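Rhamnosidase B (Bacillus sp., PDB 2OKX) catalyses the hydrolysis of terminal alpha-L-rhamnosides as a member of glycoside hydrolase family 78, probably with inversion of the anomeric configuration. Local coordinates at residues D31-S35 / L82-V86; L52-G56 / W163-A167; T630-I634 / T660-Y664; L702-R707 / R728-A733. All blocks are in the same frame, centred on the assembly; numbering follows the deposited sequence.

In the fold
The four contacts form two pairs. Contacts 1 and 2 lie in the N-terminal beta domain, with centres 16 Å apart. They touch through Arg83, which packs on Asn55 and Pro166. Their segments alternate along the chain and involve one antiparallel sheet, which includes strands 22-31, 49-54 and 87-96. Contacts 3 and 4 follow in series in the six-hairpin glycosidase domain, with centres 12 Å apart. Helices 627-644, 647-665, 696-715 and 723-739 supply them, and Phe631 and Leu661 pack on Leu702. Between the pairs, centres are 48 to 63 Å apart. Contact 1 joins two loops at the end of the sheet and contact 2 packs a loop on one of its hairpins, while the second pair packs neighbouring helices of the alpha-barrel.

Contact 1: residues D31-S35 / L82-V86; sequences DAPAS and LRPGV
Ala32 meets Val86 and the turn before it where two surface loops adjoin. Its backbone N donates to Val86 O at 3.1 Å. The bond is nearly straight, 164° at the hydrogen. Val86 contributes its backbone here, because its side chain sets off away from the 31-35 loop. The methyl of Ala32 is the apolar centre of the contact. It lies 3.6 Å from Leu82 CD2. On the same residue, CB also sits 3.7 Å from Arg83 O. Leu82 reaches it because CG is anti to the backbone N (chi1 -162°), which carries the branch toward Ala32.

Gly85 is the second grip. Its N donates to Pro33 O at 2.7 Å. This bond is more bent. Gly85 is the third residue of a type II beta turn from Arg83 to Val86. Its positive phi of 72° suits glycine at that place. Pro84 holds the second position, where proline fits well. Its CB packs 3.6 Å from Ala34 O. The closing bond of the turn, from Val86 N to Arg83 O, is weak.

The site lies at the protein surface, where strand 22-31 ends and its antiparallel neighbour 87-96 is about to begin. Asn88 fixes the start of the turn by accepting from Arg83 N through OD1. Both hydrogen bonds across the contact are backbone to backbone. The chemistry therefore depends mainly on loop shape, with one small apolar contact, Ala32 to Leu82, beside the bonds, and draws on no side-chain charge.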
loop_
_atom_site.group_PDB
_atom_site.type_symbol
_atom_site.label_atom_id
_atom_site.label_comp_id
_atom_site.label_asym_id
_atom_site.label_seq_id
_atom_site.Cartn_x
_atom_site.Cartn_y
_atom_site.Cartn_z
ATOM N N ASP A 31 26.106 -9.972 -30.116
ATOM C CA ASP A 31 26.422 -11.324 -30.542
ATOM C C ASP A 31 27.044 -12.050 -29.358
ATOM O O ASP A 31 28.091 -11.644 -28.854
ATOM C CB ASP A 31 27.394 -11.285 -31.721
ATOM C CG ASP A 31 26.822 -10.555 -32.922
ATOM O OD1 ASP A 31 27.549 -10.384 -33.922
ATOM O OD2 ASP A 31 25.640 -10.155 -32.868
ATOM N N ALA A 32 26.388 -13.112 -28.905
ATOM C CA ALA A 32 26.882 -13.886 -27.775
ATOM C C ALA A 32 27.902 -14.919 -28.240
ATOM O O ALA A 32 27.737 -15.545 -29.288
ATOM C CB ALA A 32 25.726 -14.575 -27.068
ATOM N N PRO A 33 28.973 -15.115 -27.457
ATOM C CA PRO A 33 30.014 -16.084 -27.810
ATOM C C PRO A 33 29.454 -17.487 -28.026
ATOM O O PRO A 33 28.345 -17.798 -27.585
ATOM C CB PRO A 33 30.969 -16.011 -26.620
ATOM C CG PRO A 33 30.058 -15.647 -25.482
ATOM C CD PRO A 33 29.200 -14.576 -26.105
ATOM N N ALA A 34 30.225 -18.328 -28.710
ATOM C CA ALA A 34 29.812 -19.700 -28.981
ATOM C C ALA A 34 29.672 -20.468 -27.672
ATOM O O ALA A 34 28.905 -21.429 -27.580
ATOM C CB ALA A 34 30.830 -20.384 -29.883
ATOM N N SER A 35 30.421 -20.038 -26.661
ATOM C CA SER A 35 30.376 -20.679 -25.355
ATOM C C SER A 35 30.825 -19.719 -24.260
ATOM O O SER A 35 31.657 -18.843 -24.490
ATOM C CB SER A 35 31.265 -21.926 -25.343
ATOM O OG SER A 35 32.622 -21.592 -25.568
ATOM N N LEU A 82 19.742 -17.059 -22.891
ATOM C CA LEU A 82 20.848 -16.752 -23.794
ATOM C C LEU A 82 20.996 -17.734 -24.962
ATOM O O LEU A 82 20.922 -18.950 -24.781
ATOM C CB LEU A 82 22.154 -16.698 -22.992
ATOM C CG LEU A 82 23.384 -16.002 -23.587
ATOM C CD1 LEU A 82 24.464 -15.919 -22.518
ATOM C CD2 LEU A 82 23.895 -16.755 -24.802
ATOM N N ARG A 83 21.211 -17.187 -26.157
ATOM C CA ARG A 83 21.390 -17.979 -27.371
ATOM C C ARG A 83 22.860 -17.897 -27.784
ATOM O O ARG A 83 23.273 -16.950 -28.453
ATOM C CB ARG A 83 20.514 -17.426 -28.495
ATOM C CG ARG A 83 19.028 -17.390 -28.179
ATOM C CD ARG A 83 18.249 -16.769 -29.327
ATOM N NE ARG A 83 16.808 -16.802 -29.094
ATOM C CZ ARG A 83 15.900 -16.366 -29.962
ATOM N NH1 ARG A 83 16.277 -15.859 -31.128
ATOM N NH2 ARG A 83 14.610 -16.447 -29.666
ATOM N N PRO A 84 23.666 -18.899 -27.402
ATOM C CA PRO A 84 25.095 -18.923 -27.732
ATOM C C PRO A 84 25.452 -18.908 -29.215
ATOM O O PRO A 84 24.775 -19.520 -30.044
ATOM C CB PRO A 84 25.586 -20.190 -27.033
ATOM C CG PRO A 84 24.390 -21.090 -27.108
ATOM C CD PRO A 84 23.263 -20.152 -26.737
ATOM N N GLY A 85 26.523 -18.186 -29.533
ATOM C CA GLY A 85 27.002 -18.102 -30.901
ATOM C C GLY A 85 26.173 -17.296 -31.880
ATOM O O GLY A 85 26.538 -17.200 -33.052
ATOM N N VAL A 86 25.067 -16.715 -31.427
ATOM C CA VAL A 86 24.228 -15.930 -32.326
ATOM C C VAL A 86 23.798 -14.590 -31.732
ATOM O O VAL A 86 24.119 -14.269 -30.586
ATOM C CB VAL A 86 22.962 -16.714 -32.735
ATOM C CG1 VAL A 86 23.354 -17.970 -33.499
ATOM C CG2 VAL A 86 22.153 -17.071 -31.504
#

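Contact 2: residues L52-G56 / W163-A167; sequences LFVNG and WALPA
Phe53 sets CG anti to its carbonyl carbon (chi1 -63°), and Trp163 places CG between backbone N and carbonyl carbon (chi1 71°). These turns bring the two rings to the same methyl, Ala164 CB. It lies over one face of Phe53, 4.2 Å from the ring centroid, in a CH-pi contact. The same CB also sits over the Trp163 ring, 3.9 Å above its plane. The rings themselves meet obliquely, with CE1 of Phe53 4.2 Å from CZ2 of Trp163.

Further on, Pro166 lays its ring against the backbone of Asn55, with CG 3.4 Å from Asn55 C. With an alanine here, the ring atoms against the Asn55 carbonyl would be gone, which would probably open a gap there and let the 163-167 loop move more freely. The amide of Asn55 turns to other partners: ND2 donates to Gln81 O and Asn88 OD1, while OD1 accepts from Thr89 N. Gly56 comes close with its bare CA, 3.9 Å from Leu165 CD2. A water joins the backbones, accepting from Gly56 N at 2.8 Å and donating to Ala164 O.

Asn55 and Gly56 both have positive phi. They form the tight type I' turn of the beta-hairpin between strands 49-54 and 57-62. A long loop packed on such a hairpin is consistent with the galactose-binding-like beta-sandwich of this N-terminal domain.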
loop_
_atom_site.group_PDB
_atom_site.type_symbol
_atom_site.label_atom_id
_atom_site.label_comp_id
_atom_site.label_asym_id
_atom_site.label_seq_id
_atom_site.Cartn_x
_atom_site.Cartn_y
_atom_site.Cartn_z
ATOM N N LEU A 52 11.839 -6.432 -17.742
ATOM C CA LEU A 52 12.924 -6.959 -18.568
ATOM C C LEU A 52 12.587 -8.152 -19.455
ATOM O O LEU A 52 11.951 -9.114 -19.013
ATOM C CB LEU A 52 14.105 -7.337 -17.670
ATOM C CG LEU A 52 15.281 -8.084 -18.315
ATOM C CD1 LEU A 52 16.016 -7.155 -19.278
ATOM C CD2 LEU A 52 16.228 -8.583 -17.226
ATOM N N PHE A 53 13.039 -8.081 -20.708
ATOM C CA PHE A 53 12.835 -9.143 -21.686
ATOM C C PHE A 53 14.182 -9.554 -22.278
ATOM O O PHE A 53 15.000 -8.701 -22.631
ATOM C CB PHE A 53 11.936 -8.682 -22.836
ATOM C CG PHE A 53 10.542 -8.314 -22.423
ATOM C CD1 PHE A 53 10.263 -7.045 -21.925
ATOM C CD2 PHE A 53 9.500 -9.225 -22.559
ATOM C CE1 PHE A 53 8.963 -6.688 -21.573
ATOM C CE2 PHE A 53 8.197 -8.878 -22.210
ATOM C CZ PHE A 53 7.929 -7.608 -21.716
ATOM N N VAL A 54 14.419 -10.857 -22.372
ATOM C CA VAL A 54 15.657 -11.360 -22.954
ATOM C C VAL A 54 15.252 -12.306 -24.070
ATOM O O VAL A 54 14.691 -13.375 -23.824
ATOM C CB VAL A 54 16.519 -12.112 -21.924
ATOM C CG1 VAL A 54 17.784 -12.630 -22.592
ATOM C CG2 VAL A 54 16.883 -11.185 -20.770
ATOM N N ASN A 55 15.525 -11.890 -25.301
ATOM C CA ASN A 55 15.175 -12.666 -26.478
ATOM C C ASN A 55 13.672 -12.881 -26.549
ATOM O O ASN A 55 13.201 -13.937 -26.966
ATOM C CB ASN A 55 15.917 -14.007 -26.486
ATOM C CG ASN A 55 17.376 -13.851 -26.857
ATOM O OD1 ASN A 55 17.704 -13.186 -27.840
ATOM N ND2 ASN A 55 18.260 -14.464 -26.080
ATOM N N GLY A 56 12.926 -11.862 -26.132
ATOM C CA GLY A 56 11.477 -11.925 -26.175
ATOM C C GLY A 56 10.817 -12.470 -24.926
ATOM O O GLY A 56 9.624 -12.264 -24.715
ATOM N N TRP A 163 7.316 -5.505 -30.200
ATOM C CA TRP A 163 8.473 -4.639 -29.984
ATOM C C TRP A 163 9.605 -5.252 -29.159
ATOM O O TRP A 163 10.747 -4.792 -29.229
ATOM C CB TRP A 163 8.043 -3.322 -29.326
ATOM C CG TRP A 163 7.626 -3.461 -27.883
ATOM C CD1 TRP A 163 6.369 -3.695 -27.408
ATOM C CD2 TRP A 163 8.483 -3.393 -26.736
ATOM N NE1 TRP A 163 6.387 -3.777 -26.036
ATOM C CE2 TRP A 163 7.672 -3.596 -25.597
ATOM C CE3 TRP A 163 9.856 -3.180 -26.560
ATOM C CZ2 TRP A 163 8.191 -3.594 -24.296
ATOM C CZ3 TRP A 163 10.374 -3.176 -25.265
ATOM C CH2 TRP A 163 9.540 -3.383 -24.150
ATOM N N ALA A 164 9.297 -6.282 -28.374
ATOM C CA ALA A 164 10.309 -6.912 -27.533
ATOM C C ALA A 164 10.913 -8.180 -28.123
ATOM O O ALA A 164 11.845 -8.747 -27.552
ATOM C CB ALA A 164 9.723 -7.213 -26.158
ATOM N N LEU A 165 10.398 -8.622 -29.266
ATOM C CA LEU A 165 10.900 -9.839 -29.892
ATOM C C LEU A 165 12.201 -9.632 -30.663
ATOM O O LEU A 165 12.444 -8.565 -31.222
ATOM C CB LEU A 165 9.835 -10.436 -30.815
ATOM C CG LEU A 165 8.512 -10.807 -30.137
ATOM C CD1 LEU A 165 7.586 -11.460 -31.149
ATOM C CD2 LEU A 165 8.774 -11.751 -28.969
ATOM N N PRO A 166 13.062 -10.660 -30.693
ATOM C CA PRO A 166 14.353 -10.629 -31.386
ATOM C C PRO A 166 14.269 -10.241 -32.862
ATOM O O PRO A 166 15.125 -9.518 -33.372
ATOM C CB PRO A 166 14.874 -12.052 -31.197
ATOM C CG PRO A 166 14.325 -12.425 -29.853
ATOM C CD PRO A 166 12.903 -11.922 -29.946
ATOM N N ALA A 167 13.233 -10.719 -33.542
ATOM C CA ALA A 167 13.062 -10.439 -34.965
ATOM C C ALA A 167 12.356 -9.120 -35.272
ATOM O O ALA A 167 12.126 -8.790 -36.436
ATOM C CB ALA A 167 12.310 -11.588 -35.622
HETATM O O HOH W 1 13.899 -9.293 -25.747
#

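Contact 3: residues T630-I634 / T660-Y664; sequences TFFWI and TLTHY
Two successive antiparallel helices of the glycosidase domain, 627-644 and 647-665, pack here through Phe631, Tyr664 and their neighbours. The short segments cross at -143°. Their axes are 11.8 Å apart at their closest, and the gap is bridged by side chains from both helices. Phe631 points an edge at the face of Tyr664 in an edge-to-face pair. The centroids are 4.9 Å apart and the planes stand at 60°. Phe631 CE1 lies over the centre of the Tyr664 ring, 3.6 Å above its plane.

Thr630 approaches the same ring nearer its phenol end. Its CG2 is 3.8 Å from Tyr664 CE1. Thr630 and Thr660 meet tip to tip, with CG2 of the first 3.7 Å from OG1 of the second. The buried hydroxyls are satisfied by a nearby loop. Thr630 OG1 and Tyr664 OH both hydrogen bond to Leu613 O, and Thr660 OG1 bonds to Pro612 O. One turn further along helix 627-644 from Thr630, the extended Ile634 (chi2 175°) puts CD1 3.6 Å from Leu661 CD2.

A leucine in place of Tyr664 would probably rob the Phe631 edge of its aromatic face and leave Leu613 O without one of its hydroxyl partners. Phe631 and Leu661 also touch helix 696-715, which packs alongside. Such antiparallel helix pairs are the building blocks of the (alpha/alpha)6 barrel, the fold of the family 78 catalytic domain.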
loop_
_atom_site.group_PDB
_atom_site.type_symbol
_atom_site.label_atom_id
_atom_site.label_comp_id
_atom_site.label_asym_id
_atom_site.label_seq_id
_atom_site.Cartn_x
_atom_site.Cartn_y
_atom_site.Cartn_z
ATOM N N THR A 630 8.541 5.054 14.811
ATOM C CA THR A 630 9.987 4.976 14.934
ATOM C C THR A 630 10.338 4.113 16.145
ATOM O O THR A 630 11.305 3.350 16.115
ATOM C CB THR A 630 10.614 6.376 15.059
ATOM O OG1 THR A 630 10.403 7.093 13.835
ATOM C CG2 THR A 630 12.114 6.274 15.317
ATOM N N PHE A 631 9.544 4.215 17.205
ATOM C CA PHE A 631 9.796 3.403 18.389
ATOM C C PHE A 631 9.574 1.930 18.043
ATOM O O PHE A 631 10.274 1.056 18.555
ATOM C CB PHE A 631 8.872 3.807 19.548
ATOM C CG PHE A 631 9.007 5.250 19.970
ATOM C CD1 PHE A 631 10.192 5.948 19.758
ATOM C CD2 PHE A 631 7.946 5.903 20.592
ATOM C CE1 PHE A 631 10.318 7.285 20.159
ATOM C CE2 PHE A 631 8.064 7.237 20.997
ATOM C CZ PHE A 631 9.255 7.926 20.777
ATOM N N PHE A 632 8.601 1.653 17.176
ATOM C CA PHE A 632 8.327 0.273 16.783
ATOM C C PHE A 632 9.450 -0.247 15.900
ATOM O O PHE A 632 9.713 -1.452 15.858
ATOM C CB PHE A 632 6.978 0.159 16.062
ATOM C CG PHE A 632 5.794 0.453 16.942
ATOM C CD1 PHE A 632 5.869 0.256 18.321
ATOM C CD2 PHE A 632 4.606 0.933 16.401
ATOM C CE1 PHE A 632 4.779 0.538 19.144
ATOM C CE2 PHE A 632 3.515 1.216 17.214
ATOM C CZ PHE A 632 3.603 1.019 18.592
ATOM N N TRP A 633 10.111 0.667 15.195
ATOM C CA TRP A 633 11.235 0.306 14.339
ATOM C C TRP A 633 12.370 -0.179 15.240
ATOM O O TRP A 633 13.043 -1.164 14.938
ATOM C CB TRP A 633 11.714 1.518 13.531
ATOM C CG TRP A 633 13.031 1.293 12.828
ATOM C CD1 TRP A 633 13.259 0.486 11.751
ATOM C CD2 TRP A 633 14.300 1.861 13.179
ATOM N NE1 TRP A 633 14.593 0.514 11.409
ATOM C CE2 TRP A 633 15.255 1.349 12.269
ATOM C CE3 TRP A 633 14.725 2.753 14.175
ATOM C CZ2 TRP A 633 16.611 1.700 12.325
ATOM C CZ3 TRP A 633 16.076 3.103 14.231
ATOM C CH2 TRP A 633 17.001 2.576 13.311
ATOM N N ILE A 634 12.589 0.526 16.347
ATOM C CA ILE A 634 13.641 0.134 17.274
ATOM C C ILE A 634 13.296 -1.243 17.834
ATOM O O ILE A 634 14.152 -2.120 17.935
ATOM C CB ILE A 634 13.781 1.157 18.424
ATOM C CG1 ILE A 634 14.320 2.481 17.865
ATOM C CG2 ILE A 634 14.714 0.613 19.504
ATOM C CD1 ILE A 634 14.387 3.611 18.881
ATOM N N THR A 660 18.568 8.501 16.595
ATOM C CA THR A 660 17.179 8.935 16.682
ATOM C C THR A 660 16.688 9.097 18.120
ATOM O O THR A 660 15.948 10.037 18.424
ATOM C CB THR A 660 16.236 7.972 15.910
ATOM O OG1 THR A 660 14.950 8.586 15.768
ATOM C CG2 THR A 660 16.084 6.647 16.649
ATOM N N LEU A 661 17.094 8.195 19.011
ATOM C CA LEU A 661 16.675 8.300 20.406
ATOM C C LEU A 661 17.226 9.577 21.033
ATOM O O LEU A 661 16.555 10.223 21.838
ATOM C CB LEU A 661 17.146 7.087 21.210
ATOM C CG LEU A 661 16.320 5.810 21.025
ATOM C CD1 LEU A 661 16.926 4.680 21.853
ATOM C CD2 LEU A 661 14.880 6.075 21.452
ATOM N N THR A 662 18.447 9.936 20.656
ATOM C CA THR A 662 19.076 11.144 21.173
ATOM C C THR A 662 18.204 12.352 20.849
ATOM O O THR A 662 17.964 13.204 21.705
ATOM C CB THR A 662 20.476 11.353 20.557
ATOM O OG1 THR A 662 21.350 10.306 20.996
ATOM C CG2 THR A 662 21.051 12.708 20.971
ATOM N N HIS A 663 17.714 12.416 19.614
ATOM C CA HIS A 663 16.873 13.533 19.210
ATOM C C HIS A 663 15.466 13.509 19.800
ATOM O O HIS A 663 14.861 14.562 19.996
ATOM C CB HIS A 663 16.826 13.634 17.686
ATOM C CG HIS A 663 18.112 14.106 17.084
ATOM N ND1 HIS A 663 19.226 13.302 16.981
ATOM C CD2 HIS A 663 18.480 15.321 16.611
ATOM C CE1 HIS A 663 20.225 14.000 16.471
ATOM N NE2 HIS A 663 19.800 15.229 16.238
ATOM N N TYR A 664 14.935 12.326 20.090
ATOM C CA TYR A 664 13.607 12.266 20.689
ATOM C C TYR A 664 13.675 12.809 22.116
ATOM O O TYR A 664 12.733 13.444 22.599
ATOM C CB TYR A 664 13.060 10.833 20.702
ATOM C CG TYR A 664 12.306 10.469 19.438
ATOM C CD1 TYR A 664 12.940 9.812 18.387
ATOM C CD2 TYR A 664 10.966 10.832 19.279
ATOM C CE1 TYR A 664 12.259 9.527 17.201
ATOM C CE2 TYR A 664 10.278 10.551 18.100
ATOM C CZ TYR A 664 10.931 9.900 17.065
ATOM O OH TYR A 664 10.257 9.637 15.890
#

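Contact 4: residues L702-R707 / R728-A733; sequences LVKALR and RADLLA
Arg728 opens the second segment with its backbone beside Leu706, whose CD1 rests near the Arg728 carbonyl carbon. The Arg728 side chain leads away, toward Leu665 and Ile668. Ala729 comes next and sits at the closest backbone approach, opposite Val703. Its CB lies 3.7 Å from Arg707 NE. The same methyl also meets Leu706 CB at 4.0 Å. Such a small residue fits the near approach of the two helix axes, 8.9 Å, which run almost antiparallel at 163°.

Asp730 is exposed. Its side chain starts away from helix 696-715, but its carboxylate swings back toward Arg707. Its OD1 is 4.1 Å from Arg707 NH1, beyond a salt bridge. A water bridges the pair instead. It accepts from Arg707 NE at 3.0 Å, in the plane of the guanidinium and at its edge. It donates to Asp730 OD1 at 2.6 Å.

Leu732 returns to the apolar side. Its CD1 packs on Val703 CG2 at 3.6 Å. Leu702 crosses it at about a right angle, and its CD2 also touches that CD1. Ala733 closes the walk, with its methyl beside Arg707 NH1. Arg707 reaches Ala729 and Ala733 because its chain is extended from CG to NE. Val703 CG1 sits over one guanidinium face, off toward its margin.

Helices 696-715 and 723-739 thus join by a leucine-valine-alanine core, which Leu661 and Leu665 of helix 647-665 extend. On the exposed side the two opposite charges are bridged by water. With no direct salt bridge between them, most of the cohesion probably comes from the apolar packing.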
loop_
_atom_site.group_PDB
_atom_site.type_symbol
_atom_site.label_atom_id
_atom_site.label_comp_id
_atom_site.label_asym_id
_atom_site.label_seq_id
_atom_site.Cartn_x
_atom_site.Cartn_y
_atom_site.Cartn_z
ATOM N N LEU A 702 8.276 5.514 24.528
ATOM C CA LEU A 702 9.628 6.063 24.495
ATOM C C LEU A 702 10.440 5.408 25.611
ATOM O O LEU A 702 11.617 5.092 25.439
ATOM C CB LEU A 702 9.607 7.582 24.688
ATOM C CG LEU A 702 10.978 8.273 24.753
ATOM C CD1 LEU A 702 11.858 7.836 23.591
ATOM C CD2 LEU A 702 10.781 9.782 24.730
ATOM N N VAL A 703 9.800 5.198 26.755
ATOM C CA VAL A 703 10.468 4.558 27.881
ATOM C C VAL A 703 10.950 3.179 27.444
ATOM O O VAL A 703 12.133 2.857 27.565
ATOM C CB VAL A 703 9.512 4.393 29.082
ATOM C CG1 VAL A 703 10.183 3.569 30.178
ATOM C CG2 VAL A 703 9.112 5.762 29.620
ATOM N N LYS A 704 10.029 2.377 26.917
ATOM C CA LYS A 704 10.369 1.028 26.473
ATOM C C LYS A 704 11.400 1.031 25.350
ATOM O O LYS A 704 12.263 0.158 25.296
ATOM C CB LYS A 704 9.116 0.273 26.018
ATOM C CG LYS A 704 9.392 -1.189 25.686
ATOM C CD LYS A 704 8.168 -1.891 25.136
ATOM C CE LYS A 704 8.539 -3.253 24.559
ATOM N NZ LYS A 704 7.396 -3.870 23.832
ATOM N N ALA A 705 11.308 2.009 24.451
ATOM C CA ALA A 705 12.249 2.109 23.341
ATOM C C ALA A 705 13.653 2.373 23.882
ATOM O O ALA A 705 14.631 1.791 23.417
ATOM C CB ALA A 705 11.832 3.229 22.398
ATOM N N LEU A 706 13.742 3.259 24.867
ATOM C CA LEU A 706 15.022 3.595 25.484
ATOM C C LEU A 706 15.649 2.354 26.109
ATOM O O LEU A 706 16.863 2.158 26.047
ATOM C CB LEU A 706 14.817 4.665 26.556
ATOM C CG LEU A 706 14.465 6.056 26.028
ATOM C CD1 LEU A 706 13.869 6.902 27.141
ATOM C CD2 LEU A 706 15.716 6.695 25.445
ATOM N N ARG A 707 14.813 1.520 26.716
ATOM C CA ARG A 707 15.289 0.295 27.348
ATOM C C ARG A 707 15.595 -0.787 26.315
ATOM O O ARG A 707 16.639 -1.439 26.379
ATOM C CB ARG A 707 14.255 -0.196 28.362
ATOM C CG ARG A 707 14.152 0.717 29.571
ATOM C CD ARG A 707 12.928 0.435 30.413
ATOM N NE ARG A 707 12.933 1.242 31.632
ATOM C CZ ARG A 707 11.880 1.411 32.424
ATOM N NH1 ARG A 707 11.986 2.161 33.513
ATOM N NH2 ARG A 707 10.718 0.843 32.123
ATOM N N ARG A 728 17.491 7.970 31.657
ATOM C CA ARG A 728 16.405 8.812 31.172
ATOM C C ARG A 728 15.072 8.071 31.210
ATOM O O ARG A 728 14.030 8.660 31.496
ATOM C CB ARG A 728 16.711 9.266 29.746
ATOM C CG ARG A 728 17.785 10.336 29.658
ATOM C CD ARG A 728 17.214 11.691 30.045
ATOM N NE ARG A 728 17.476 12.685 29.008
ATOM C CZ ARG A 728 16.686 13.719 28.748
ATOM N NH1 ARG A 728 15.575 13.901 29.450
ATOM N NH2 ARG A 728 16.999 14.567 27.779
ATOM N N ALA A 729 15.112 6.773 30.925
ATOM C CA ALA A 729 13.906 5.954 30.933
ATOM C C ALA A 729 13.279 5.951 32.322
ATOM O O ALA A 729 12.060 6.080 32.466
ATOM C CB ALA A 729 14.240 4.526 30.498
ATOM N N ASP A 730 14.117 5.804 33.344
ATOM C CA ASP A 730 13.643 5.796 34.725
ATOM C C ASP A 730 13.017 7.139 35.075
ATOM O O ASP A 730 11.926 7.197 35.641
ATOM C CB ASP A 730 14.799 5.503 35.684
ATOM C CG ASP A 730 15.264 4.063 35.612
ATOM O OD1 ASP A 730 15.657 3.616 34.516
ATOM O OD2 ASP A 730 15.238 3.375 36.655
ATOM N N LEU A 731 13.720 8.215 34.738
ATOM C CA LEU A 731 13.238 9.561 35.011
ATOM C C LEU A 731 11.904 9.790 34.314
ATOM O O LEU A 731 10.971 10.343 34.900
ATOM C CB LEU A 731 14.252 10.601 34.523
ATOM C CG LEU A 731 15.626 10.601 35.200
ATOM C CD1 LEU A 731 16.516 11.645 34.547
ATOM C CD2 LEU A 731 15.470 10.889 36.687
ATOM N N LEU A 732 11.821 9.354 33.059
ATOM C CA LEU A 732 10.602 9.516 32.280
ATOM C C LEU A 732 9.468 8.703 32.899
ATOM O O LEU A 732 8.373 9.217 33.115
ATOM C CB LEU A 732 10.833 9.064 30.835
ATOM C CG LEU A 732 10.098 9.843 29.734
ATOM C CD1 LEU A 732 10.154 9.049 28.434
ATOM C CD2 LEU A 732 8.655 10.102 30.134
ATOM N N ALA A 733 9.737 7.431 33.186
ATOM C CA ALA A 733 8.731 6.556 33.782
ATOM C C ALA A 733 8.175 7.141 35.079
ATOM O O ALA A 733 6.968 7.105 35.322
ATOM C CB ALA A 733 9.331 5.173 34.045
HETATM O O HOH W 2 15.710 2.075 32.416
#